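Side-chain contacts in Dna-binding protein RAP1 (Saccharomyces cerevisiae, PDB 4BJT), which binds telomeric DNA and, through its C-terminal domain, grips a short module of the telomere protein Rif1, probably recruiting it to telomeres: residues M138-P141 with R142-N146; P105-A108 with E109-V112; R189-M192 with R193-F196. All coordinates share one frame; numbering follows the deposited sequence.

Interaction 1: residues M138-P141 with R142-N146; sequences MVFP and RYFLN
Phe-140 and Phe-144, one turn apart at the start of helix 140-150, send their rings out side by side in the all-helical C-terminal domain of Rap1. With CG of Phe-144 anti to the carbonyl carbon (chi1 -71°), its ring runs beside that of Phe-140, pointing the same way. Phe-144 CB lies 4.0 Å from Pro-141 O, and further out Phe-144 CD2 passes 3.5 Å from Phe-140 O. The next ring atom, Phe-144 CE2, meets the Phe-140 ring at its edge, near the ring plane, 3.6 Å from Phe-140 CD1. Around this pair, Ile-129 of helix 123-132 touches both rings, and Phe-91 meets Phe-144 edge-to-face, which ties the first turn into the domain core. On another side of the helix Arg-142 crosses Val-139, Arg-142 CD 3.9 Å from Val-139 CG1, and carries its guanidinium to salt bridges with Asp-59 and Glu-55. Backbone bonds from Tyr-143, Phe-144 and Leu-145 to the carbonyls four residues earlier close the turn, while a water links Met-138 O to Arg-142 N. Asn-146 ND2 bonds Tyr-58 O and also joins Asn-146 N in gripping Arg-142 O, the ND2 bond 2.8 Å long and nearly straight (173°).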
ATOM      1  N   MET C 138       3.487   1.249  -7.054  1.00 29.14           N
ATOM      2  CA  MET C 138       4.690   0.436  -6.842  1.00 31.79           C
ATOM      3  C   MET C 138       4.854  -0.020  -5.398  1.00 30.75           C
ATOM      4  O   MET C 138       5.650  -0.928  -5.158  1.00 30.90           O
ATOM      5  CB  MET C 138       5.955   1.206  -7.281  1.00 37.06           C
ATOM      6  CG  MET C 138       5.959   1.604  -8.756  1.00 45.64           C
ATOM      7  SD  MET C 138       6.156   0.211  -9.910  1.00 55.21           S
ATOM      8  CE  MET C 138       4.404  -0.383 -10.094  1.00 51.59           C
ATOM      9  N   VAL C 139       4.155   0.620  -4.437  1.00 22.15           N
ATOM     10  CA  VAL C 139       4.239   0.271  -3.023  1.00 21.52           C
ATOM     11  C   VAL C 139       3.109  -0.747  -2.643  1.00 22.35           C
ATOM     12  O   VAL C 139       3.101  -1.243  -1.521  1.00 21.88           O
ATOM     13  CB  VAL C 139       4.259   1.572  -2.173  1.00 27.52           C
ATOM     14  CG1 VAL C 139       4.499   1.274  -0.704  1.00 27.66           C
ATOM     15  CG2 VAL C 139       5.335   2.543  -2.680  1.00 29.41           C
ATOM     16  N   PHE C 140       2.176  -1.110  -3.569  1.00 20.26           N
ATOM     17  CA  PHE C 140       1.120  -2.104  -3.244  1.00 21.31           C
ATOM     18  C   PHE C 140       1.689  -3.424  -2.781  1.00 22.37           C
ATOM     19  O   PHE C 140       1.266  -3.971  -1.755  1.00 20.98           O
ATOM     20  CB  PHE C 140       0.201  -2.374  -4.438  1.00 23.88           C
ATOM     21  CG  PHE C 140      -1.188  -1.870  -4.246  1.00 25.14           C
ATOM     22  CD1 PHE C 140      -2.091  -2.578  -3.499  1.00 30.61           C
ATOM     23  CD2 PHE C 140      -1.591  -0.685  -4.814  1.00 31.79           C
ATOM     24  CE1 PHE C 140      -3.400  -2.121  -3.330  1.00 32.36           C
ATOM     25  CE2 PHE C 140      -2.879  -0.212  -4.611  1.00 33.98           C
ATOM     26  CZ  PHE C 140      -3.783  -0.954  -3.896  1.00 30.95           C
ATOM     27  N   PRO C 141       2.657  -4.017  -3.503  1.00 20.42           N
ATOM     28  CA  PRO C 141       3.197  -5.308  -3.037  1.00 19.76           C
ATOM     29  C   PRO C 141       3.823  -5.224  -1.648  1.00 21.05           C
ATOM     30  O   PRO C 141       3.617  -6.085  -0.796  1.00 19.75           O
ATOM     31  CB  PRO C 141       4.202  -5.682  -4.127  1.00 21.60           C
ATOM     32  CG  PRO C 141       3.687  -4.980  -5.340  1.00 26.33           C
ATOM     33  CD  PRO C 141       3.237  -3.641  -4.796  1.00 22.58           C
ATOM     34  N   ARG C 142       4.540  -4.133  -1.398  1.00 20.55           N
ATOM     35  CA  ARG C 142       5.157  -3.884  -0.119  1.00 19.31           C
ATOM     36  C   ARG C 142       4.096  -3.877   0.995  1.00 17.91           C
ATOM     37  O   ARG C 142       4.333  -4.371   2.097  1.00 16.81           O
ATOM     38  CB  ARG C 142       5.839  -2.489  -0.187  1.00 20.35           C
ATOM     39  CG  ARG C 142       6.643  -2.202   1.008  1.00 22.84           C
ATOM     40  CD  ARG C 142       7.353  -0.848   0.910  1.00 18.43           C
ATOM     41  NE  ARG C 142       8.295  -0.807  -0.205  1.00 19.68           N
ATOM     42  CZ  ARG C 142       9.107   0.223  -0.465  1.00 22.76           C
ATOM     43  NH1 ARG C 142       9.033   1.330   0.254  1.00 19.84           N
ATOM     44  NH2 ARG C 142       9.974   0.161  -1.470  1.00 21.65           N
ATOM     45  N   TYR C 143       2.945  -3.267   0.725  1.00 16.15           N
ATOM     46  CA  TYR C 143       1.877  -3.186   1.710  1.00 14.73           C
ATOM     47  C   TYR C 143       1.474  -4.585   2.128  1.00 17.47           C
ATOM     48  O   TYR C 143       1.474  -4.896   3.320  1.00 17.51           O
ATOM     49  CB  TYR C 143       0.684  -2.404   1.150  1.00 17.38           C
ATOM     50  CG  TYR C 143      -0.389  -2.135   2.185  1.00 17.23           C
ATOM     51  CD1 TYR C 143      -1.242  -3.150   2.617  1.00 18.07           C
ATOM     52  CD2 TYR C 143      -0.492  -0.894   2.802  1.00 15.86           C
ATOM     53  CE1 TYR C 143      -2.196  -2.918   3.598  1.00 15.77           C
ATOM     54  CE2 TYR C 143      -1.487  -0.633   3.742  1.00 17.59           C
ATOM     55  CZ  TYR C 143      -2.331  -1.645   4.147  1.00 19.68           C
ATOM     56  OH  TYR C 143      -3.270  -1.338   5.101  1.00 22.46           O
ATOM     57  N   PHE C 144       1.157  -5.439   1.167  1.00 16.51           N
ATOM     58  CA  PHE C 144       0.696  -6.804   1.525  1.00 15.97           C
ATOM     59  C   PHE C 144       1.781  -7.656   2.149  1.00 17.65           C
ATOM     60  O   PHE C 144       1.507  -8.351   3.124  1.00 17.25           O
ATOM     61  CB  PHE C 144       0.079  -7.507   0.314  1.00 16.31           C
ATOM     62  CG  PHE C 144      -1.252  -6.922  -0.057  1.00 16.64           C
ATOM     63  CD1 PHE C 144      -2.356  -7.133   0.735  1.00 19.20           C
ATOM     64  CD2 PHE C 144      -1.386  -6.109  -1.161  1.00 18.86           C
ATOM     65  CE1 PHE C 144      -3.584  -6.555   0.416  1.00 19.49           C
ATOM     66  CE2 PHE C 144      -2.614  -5.512  -1.460  1.00 22.70           C
ATOM     67  CZ  PHE C 144      -3.699  -5.746  -0.670  1.00 20.61           C
ATOM     68  N   LEU C 145       3.023  -7.622   1.630  1.00 15.34           N
ATOM     69  CA  LEU C 145       4.061  -8.450   2.237  1.00 16.25           C
ATOM     70  C   LEU C 145       4.259  -8.101   3.688  1.00 16.91           C
ATOM     71  O   LEU C 145       4.432  -8.989   4.516  1.00 18.78           O
ATOM     72  CB  LEU C 145       5.392  -8.295   1.513  1.00 18.34           C
ATOM     73  CG  LEU C 145       5.468  -8.905   0.117  1.00 22.19           C
ATOM     74  CD1 LEU C 145       6.665  -8.329  -0.665  1.00 23.04           C
ATOM     75  CD2 LEU C 145       5.538 -10.433   0.189  1.00 20.00           C
ATOM     76  N   ASN C 146       4.295  -6.791   4.006  1.00 15.99           N
ATOM     77  CA  ASN C 146       4.540  -6.358   5.380  1.00 17.14           C
ATOM     78  C   ASN C 146       3.319  -6.576   6.265  1.00 19.78           C
ATOM     79  O   ASN C 146       3.460  -7.007   7.400  1.00 19.92           O
ATOM     80  CB  ASN C 146       5.066  -4.927   5.409  1.00 16.07           C
ATOM     81  CG  ASN C 146       6.496  -4.897   4.925  1.00 18.11           C
ATOM     82  OD1 ASN C 146       7.425  -5.050   5.705  1.00 20.09           O
ATOM     83  ND2 ASN C 146       6.686  -4.749   3.650  1.00 17.28           N
TER
HETATM   84  O   HOH W   1       6.268  -2.928  -3.531  1.00 30.96           O

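Interaction 2: residues P105-A108 with E109-V112; sequences PSQA and EKLV
With CG anti to the carbonyl carbon (chi1 -65°) and an extended chain beyond it, Gln-107 runs alongside Lys-110, whose own CG stands anti to the backbone N (chi1 -173°). The two side chains point the same way at the N-terminus of helix 108-119, where Gln-107 holds the N-cap position. Their touch is between an amide and an aliphatic stem: Gln-107 NE2 sits 3.9 Å from Lys-110 CD. The polar ends go to other partners, Gln-107 OE1 accepting from the backbone N of Glu-104 and Lys-110 NZ forming a salt bridge with Asp-114, one turn further along the helix.

The first turn is closed through the main chain. Gln-107 O receives Leu-111 N at 3.1 Å, and Ala-108 O receives Val-112 N at 2.9 Å, both in nearly straight bonds. Val-112 also lays its CG2 against the second of these carbonyls, 3.3 Å from Ala-108 O, while Leu-111 CB comes within 3.5 Å of the same oxygen.

This turn has a role in ligand binding as well as in the fold. Pro-105 makes backbone hydrogen bonds with the bound Rif1 peptide, Ala-108 packs on the peptide backbone, and Leu-111 and Val-112 meet apolar side chains of it. Leu-111 and Val-112 also reach Leu-130 of helix 123-132, so the peptide site and the domain interior share them. At the start of the helix, a water accepts from Glu-109 N at 3.0 Å and donates to Ser-106 O at 2.9 Å.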
ATOM      1  N   PRO C 105      -3.529   8.373 -14.553  1.00 38.38           N
ATOM      2  CA  PRO C 105      -3.728   8.886 -13.182  1.00 36.42           C
ATOM      3  C   PRO C 105      -5.175   8.955 -12.699  1.00 37.91           C
ATOM      4  O   PRO C 105      -5.406   8.812 -11.502  1.00 37.57           O
ATOM      5  CB  PRO C 105      -3.093  10.274 -13.229  1.00 38.90           C
ATOM      6  CG  PRO C 105      -2.101  10.194 -14.318  1.00 45.33           C
ATOM      7  CD  PRO C 105      -2.697   9.292 -15.350  1.00 41.67           C
ATOM      8  N   SER C 106      -6.141   9.122 -13.617  1.00 35.17           N
ATOM      9  CA  SER C 106      -7.559   9.216 -13.276  1.00 35.41           C
ATOM     10  C   SER C 106      -8.266   7.864 -13.145  1.00 39.13           C
ATOM     11  O   SER C 106      -9.476   7.865 -12.909  1.00 39.56           O
ATOM     12  CB  SER C 106      -8.279  10.011 -14.364  1.00 39.99           C
ATOM     13  OG  SER C 106      -8.191   9.321 -15.601  1.00 49.52           O
ATOM     14  N   GLN C 107      -7.561   6.723 -13.299  1.00 35.68           N
ATOM     15  CA  GLN C 107      -8.209   5.408 -13.349  1.00 35.03           C
ATOM     16  C   GLN C 107      -8.114   4.583 -12.070  1.00 34.81           C
ATOM     17  O   GLN C 107      -8.111   3.345 -12.137  1.00 33.18           O
ATOM     18  CB  GLN C 107      -7.668   4.623 -14.550  1.00 37.14           C
ATOM     19  CG  GLN C 107      -8.038   5.278 -15.874  1.00 41.37           C
ATOM     20  CD  GLN C 107      -7.667   4.376 -17.023  1.00 55.80           C
ATOM     21  OE1 GLN C 107      -6.486   4.121 -17.266  1.00 46.27           O
ATOM     22  NE2 GLN C 107      -8.649   3.826 -17.720  1.00 57.61           N
ATOM     23  N   ALA C 108      -8.200   5.244 -10.893  1.00 31.79           N
ATOM     24  CA  ALA C 108      -8.227   4.497  -9.627  1.00 31.75           C
ATOM     25  C   ALA C 108      -9.436   3.549  -9.585  1.00 36.10           C
ATOM     26  O   ALA C 108      -9.279   2.415  -9.134  1.00 33.28           O
ATOM     27  CB  ALA C 108      -8.249   5.450  -8.438  1.00 32.84           C
ATOM     28  N   GLU C 109     -10.608   3.953 -10.121  1.00 34.80           N
ATOM     29  CA  GLU C 109     -11.781   3.065 -10.126  1.00 35.25           C
ATOM     30  C   GLU C 109     -11.572   1.749 -10.923  1.00 36.63           C
ATOM     31  O   GLU C 109     -11.975   0.669 -10.460  1.00 34.92           O
ATOM     32  CB  GLU C 109     -13.034   3.826 -10.616  1.00 38.54           C
ATOM     33  CG  GLU C 109     -14.279   2.973 -10.815  1.00 54.76           C
ATOM     34  CD  GLU C 109     -14.868   2.181  -9.657  1.00 87.41           C
ATOM     35  OE1 GLU C 109     -14.122   1.813  -8.720  1.00 82.00           O
ATOM     36  OE2 GLU C 109     -16.082   1.877  -9.719  1.00 94.93           O
ATOM     37  N   LYS C 110     -10.943   1.823 -12.105  1.00 33.35           N
ATOM     38  CA  LYS C 110     -10.661   0.624 -12.904  1.00 32.08           C
ATOM     39  C   LYS C 110      -9.671  -0.292 -12.152  1.00 31.75           C
ATOM     40  O   LYS C 110      -9.839  -1.514 -12.145  1.00 31.13           O
ATOM     41  CB  LYS C 110     -10.047   1.001 -14.245  1.00 36.02           C
ATOM     42  CG  LYS C 110      -9.892  -0.185 -15.196  1.00 44.50           C
ATOM     43  CD  LYS C 110      -9.073   0.201 -16.427  1.00 58.51           C
ATOM     44  CE  LYS C 110      -9.029  -0.845 -17.525  1.00 75.51           C
ATOM     45  NZ  LYS C 110      -9.014  -2.251 -17.028  1.00 85.87           N
ATOM     46  N   LEU C 111      -8.637   0.308 -11.562  1.00 27.96           N
ATOM     47  CA  LEU C 111      -7.653  -0.468 -10.808  1.00 26.94           C
ATOM     48  C   LEU C 111      -8.345  -1.236  -9.666  1.00 27.04           C
ATOM     49  O   LEU C 111      -8.108  -2.432  -9.467  1.00 24.86           O
ATOM     50  CB  LEU C 111      -6.561   0.472 -10.257  1.00 26.25           C
ATOM     51  CG  LEU C 111      -5.599  -0.150  -9.247  1.00 29.90           C
ATOM     52  CD1 LEU C 111      -4.813  -1.277  -9.863  1.00 29.69           C
ATOM     53  CD2 LEU C 111      -4.667   0.872  -8.728  1.00 32.81           C
ATOM     54  N   VAL C 112      -9.150  -0.513  -8.879  1.00 25.09           N
ATOM     55  CA  VAL C 112      -9.883  -1.078  -7.754  1.00 24.97           C
ATOM     56  C   VAL C 112     -10.780  -2.224  -8.233  1.00 26.72           C
ATOM     57  O   VAL C 112     -10.853  -3.272  -7.570  1.00 23.83           O
ATOM     58  CB  VAL C 112     -10.635   0.043  -6.996  1.00 30.80           C
ATOM     59  CG1 VAL C 112     -11.709  -0.490  -6.076  1.00 31.68           C
ATOM     60  CG2 VAL C 112      -9.638   0.915  -6.218  1.00 30.50           C
TER
HETATM   61  O   HOH W   2     -11.165   6.795 -10.819  1.00 41.93           O

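Interaction 3: residues R189-M192 with R193-F196; sequences RMEM and RKRF
Residues 189-196 form two continuous turns in the middle of helix 187-198, closed by four successive backbone bonds: Arg-193, Lys-194, Arg-195 and Phe-196 each donate to the carbonyl four residues earlier. Met-192 and Phe-196 lie side by side along one flank. Met-192 CG, set anti to the backbone N (chi1 -176°), packs 3.9 Å from Phe-196 CE1, and Met-192 SD approaches the ring obliquely, 5.3 Å from the centroid, in a Met-aromatic contact. Both side chains also reach the bound Rif1 peptide, Met-192 meeting an aromatic side chain and Phe-196 an apolar one.

Next to them, the Arg-195 guanidinium folds back over the helix. Glu-191 O and Met-192 CA lie over one of its faces, and Arg-195 NH2 comes 3.8 Å from Met-192 CB.

On another flank Lys-194 runs alongside Met-190, Lys-194 CG 3.3 Å from Met-190 O and Lys-194 NZ 3.9 Å from Met-190 CE. Its stem also crosses Glu-191, whose OE2 lies 4.3 Å from Lys-194 NZ, too far for a salt bridge. Cut back to an alanine here, the side chain would probably uncover the CG and CE of Met-190 on this side and leave the Glu-191 carboxylate without the nearer of its two positive neighbours. Buried Arg-193 instead points to Asp-167, Thr-131 and Trp-162. The helix thus divides its chemistry: Met-192 and Phe-196 offer sulfur and ring to the peptide, Lys-194 packs its stem locally, and Arg-189 and Arg-193 pair their charges with Glu-55 and Asp-167.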
ATOM      1  N   ARG C 189       8.402  12.037  -0.818  1.00 21.56           N
ATOM      2  CA  ARG C 189       7.079  11.551  -0.379  1.00 20.82           C
ATOM      3  C   ARG C 189       6.394  12.540   0.555  1.00 23.33           C
ATOM      4  O   ARG C 189       5.167  12.695   0.498  1.00 22.62           O
ATOM      5  CB  ARG C 189       7.193  10.205   0.349  1.00 20.09           C
ATOM      6  CG  ARG C 189       7.612   9.067  -0.546  1.00 21.63           C
ATOM      7  CD  ARG C 189       7.227   7.753   0.083  1.00 19.64           C
ATOM      8  NE  ARG C 189       7.654   6.592  -0.693  1.00 19.43           N
ATOM      9  CZ  ARG C 189       8.770   5.879  -0.488  1.00 20.91           C
ATOM     10  NH1 ARG C 189       9.625   6.218   0.480  1.00 20.27           N
ATOM     11  NH2 ARG C 189       9.031   4.814  -1.242  1.00 21.15           N
ATOM     12  N   MET C 190       7.169  13.162   1.449  1.00 22.51           N
ATOM     13  CA  MET C 190       6.611  14.147   2.374  1.00 24.52           C
ATOM     14  C   MET C 190       6.015  15.334   1.618  1.00 26.27           C
ATOM     15  O   MET C 190       4.882  15.735   1.916  1.00 27.62           O
ATOM     16  CB  MET C 190       7.598  14.596   3.430  1.00 29.28           C
ATOM     17  CG  MET C 190       6.942  15.551   4.388  1.00 38.49           C
ATOM     18  SD  MET C 190       7.957  16.116   5.720  1.00 49.97           S
ATOM     19  CE  MET C 190       9.066  17.253   4.822  1.00 48.14           C
ATOM     20  N   GLU C 191       6.708  15.810   0.585  1.00 24.78           N
ATOM     21  CA  GLU C 191       6.193  16.915  -0.221  1.00 26.09           C
ATOM     22  C   GLU C 191       4.924  16.480  -0.968  1.00 27.90           C
ATOM     23  O   GLU C 191       3.956  17.259  -1.031  1.00 27.75           O
ATOM     24  CB  GLU C 191       7.250  17.442  -1.182  1.00 28.46           C
ATOM     25  CG  GLU C 191       8.380  18.156  -0.468  1.00 37.21           C
ATOM     26  CD  GLU C 191       8.019  19.373   0.369  1.00 71.25           C
ATOM     27  OE1 GLU C 191       6.957  19.989   0.115  1.00 67.43           O
ATOM     28  OE2 GLU C 191       8.809  19.715   1.280  1.00 76.37           O
ATOM     29  N   MET C 192       4.896  15.242  -1.508  1.00 26.04           N
ATOM     30  CA  MET C 192       3.689  14.778  -2.189  1.00 26.56           C
ATOM     31  C   MET C 192       2.507  14.726  -1.208  1.00 27.08           C
ATOM     32  O   MET C 192       1.388  15.146  -1.544  1.00 25.94           O
ATOM     33  CB  MET C 192       3.879  13.409  -2.838  1.00 29.39           C
ATOM     34  CG  MET C 192       2.643  12.997  -3.627  1.00 36.52           C
ATOM     35  SD  MET C 192       2.785  11.418  -4.461  1.00 45.21           S
ATOM     36  CE  MET C 192       3.525  11.929  -5.948  1.00 42.53           C
ATOM     37  N   ARG C 193       2.750  14.210  -0.000  1.00 23.15           N
ATOM     38  CA  ARG C 193       1.700  14.078   1.015  1.00 23.66           C
ATOM     39  C   ARG C 193       1.126  15.454   1.407  1.00 25.66           C
ATOM     40  O   ARG C 193      -0.101  15.637   1.531  1.00 25.58           O
ATOM     41  CB  ARG C 193       2.246  13.332   2.252  1.00 22.19           C
ATOM     42  CG  ARG C 193       1.147  12.767   3.146  1.00 24.68           C
ATOM     43  CD  ARG C 193       0.547  11.506   2.555  1.00 22.94           C
ATOM     44  NE  ARG C 193      -0.457  10.884   3.413  1.00 20.70           N
ATOM     45  CZ  ARG C 193      -1.328   9.964   2.999  1.00 22.44           C
ATOM     46  NH1 ARG C 193      -1.281   9.505   1.750  1.00 19.63           N
ATOM     47  NH2 ARG C 193      -2.252   9.485   3.835  1.00 20.84           N
ATOM     48  N   LYS C 194       1.999  16.427   1.546  1.00 24.24           N
ATOM     49  CA  LYS C 194       1.583  17.810   1.818  1.00 25.00           C
ATOM     50  C   LYS C 194       0.712  18.359   0.704  1.00 28.19           C
ATOM     51  O   LYS C 194      -0.310  19.010   0.995  1.00 28.44           O
ATOM     52  CB  LYS C 194       2.802  18.721   1.996  1.00 28.03           C
ATOM     53  CG  LYS C 194       3.545  18.478   3.279  1.00 38.54           C
ATOM     54  CD  LYS C 194       4.620  19.564   3.490  1.00 51.03           C
ATOM     55  CE  LYS C 194       5.323  19.396   4.805  1.00 64.25           C
ATOM     56  NZ  LYS C 194       6.539  20.252   4.904  1.00 70.37           N
ATOM     57  N   ARG C 195       1.085  18.102  -0.560  1.00 27.40           N
ATOM     58  CA  ARG C 195       0.290  18.552  -1.720  1.00 29.89           C
ATOM     59  C   ARG C 195      -1.109  17.926  -1.676  1.00 31.53           C
ATOM     60  O   ARG C 195      -2.096  18.624  -1.968  1.00 31.34           O
ATOM     61  CB  ARG C 195       0.958  18.191  -3.067  1.00 31.49           C
ATOM     62  CG  ARG C 195       2.167  19.064  -3.414  1.00 43.64           C
ATOM     63  CD  ARG C 195       2.554  18.968  -4.886  1.00 55.92           C
ATOM     64  NE  ARG C 195       3.087  17.660  -5.266  1.00 62.76           N
ATOM     65  CZ  ARG C 195       4.333  17.232  -5.050  1.00 75.88           C
ATOM     66  NH1 ARG C 195       5.214  18.004  -4.417  1.00 66.27           N
ATOM     67  NH2 ARG C 195       4.699  16.019  -5.445  1.00 56.61           N
ATOM     68  N   PHE C 196      -1.199  16.629  -1.290  1.00 27.76           N
ATOM     69  CA  PHE C 196      -2.488  15.913  -1.157  1.00 28.25           C
ATOM     70  C   PHE C 196      -3.367  16.615  -0.143  1.00 29.59           C
ATOM     71  O   PHE C 196      -4.555  16.810  -0.403  1.00 28.32           O
ATOM     72  CB  PHE C 196      -2.297  14.458  -0.674  1.00 30.25           C
ATOM     73  CG  PHE C 196      -2.214  13.357  -1.703  1.00 34.21           C
ATOM     74  CD1 PHE C 196      -1.283  13.410  -2.727  1.00 37.02           C
ATOM     75  CD2 PHE C 196      -2.999  12.214  -1.587  1.00 37.00           C
ATOM     76  CE1 PHE C 196      -1.194  12.387  -3.669  1.00 36.48           C
ATOM     77  CE2 PHE C 196      -2.911  11.194  -2.533  1.00 39.16           C
ATOM     78  CZ  PHE C 196      -2.036  11.309  -3.589  1.00 36.63           C
TER

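Overall arrangement
Interaction 2 comes first along the chain, at the start of helix 108-119, followed by interaction 1 at the start of helix 140-150 and interaction 3 within helix 187-198. Their centres are 18 to 20 Å apart, with interaction 1 near the middle of the chain and the other two farther out. Helix 123-132 packs against side chains of both interactions 1 and 2. Interactions 1 and 3 touch where Arg-142 NH1 comes 3.8 Å from Arg-189 NH2, two basic groups that share Glu-55 as a salt-bridge partner. All three regions reach the Rif1 peptide, 105-112 with the most residues, so separate helices and the loops leading into them contribute to its binding.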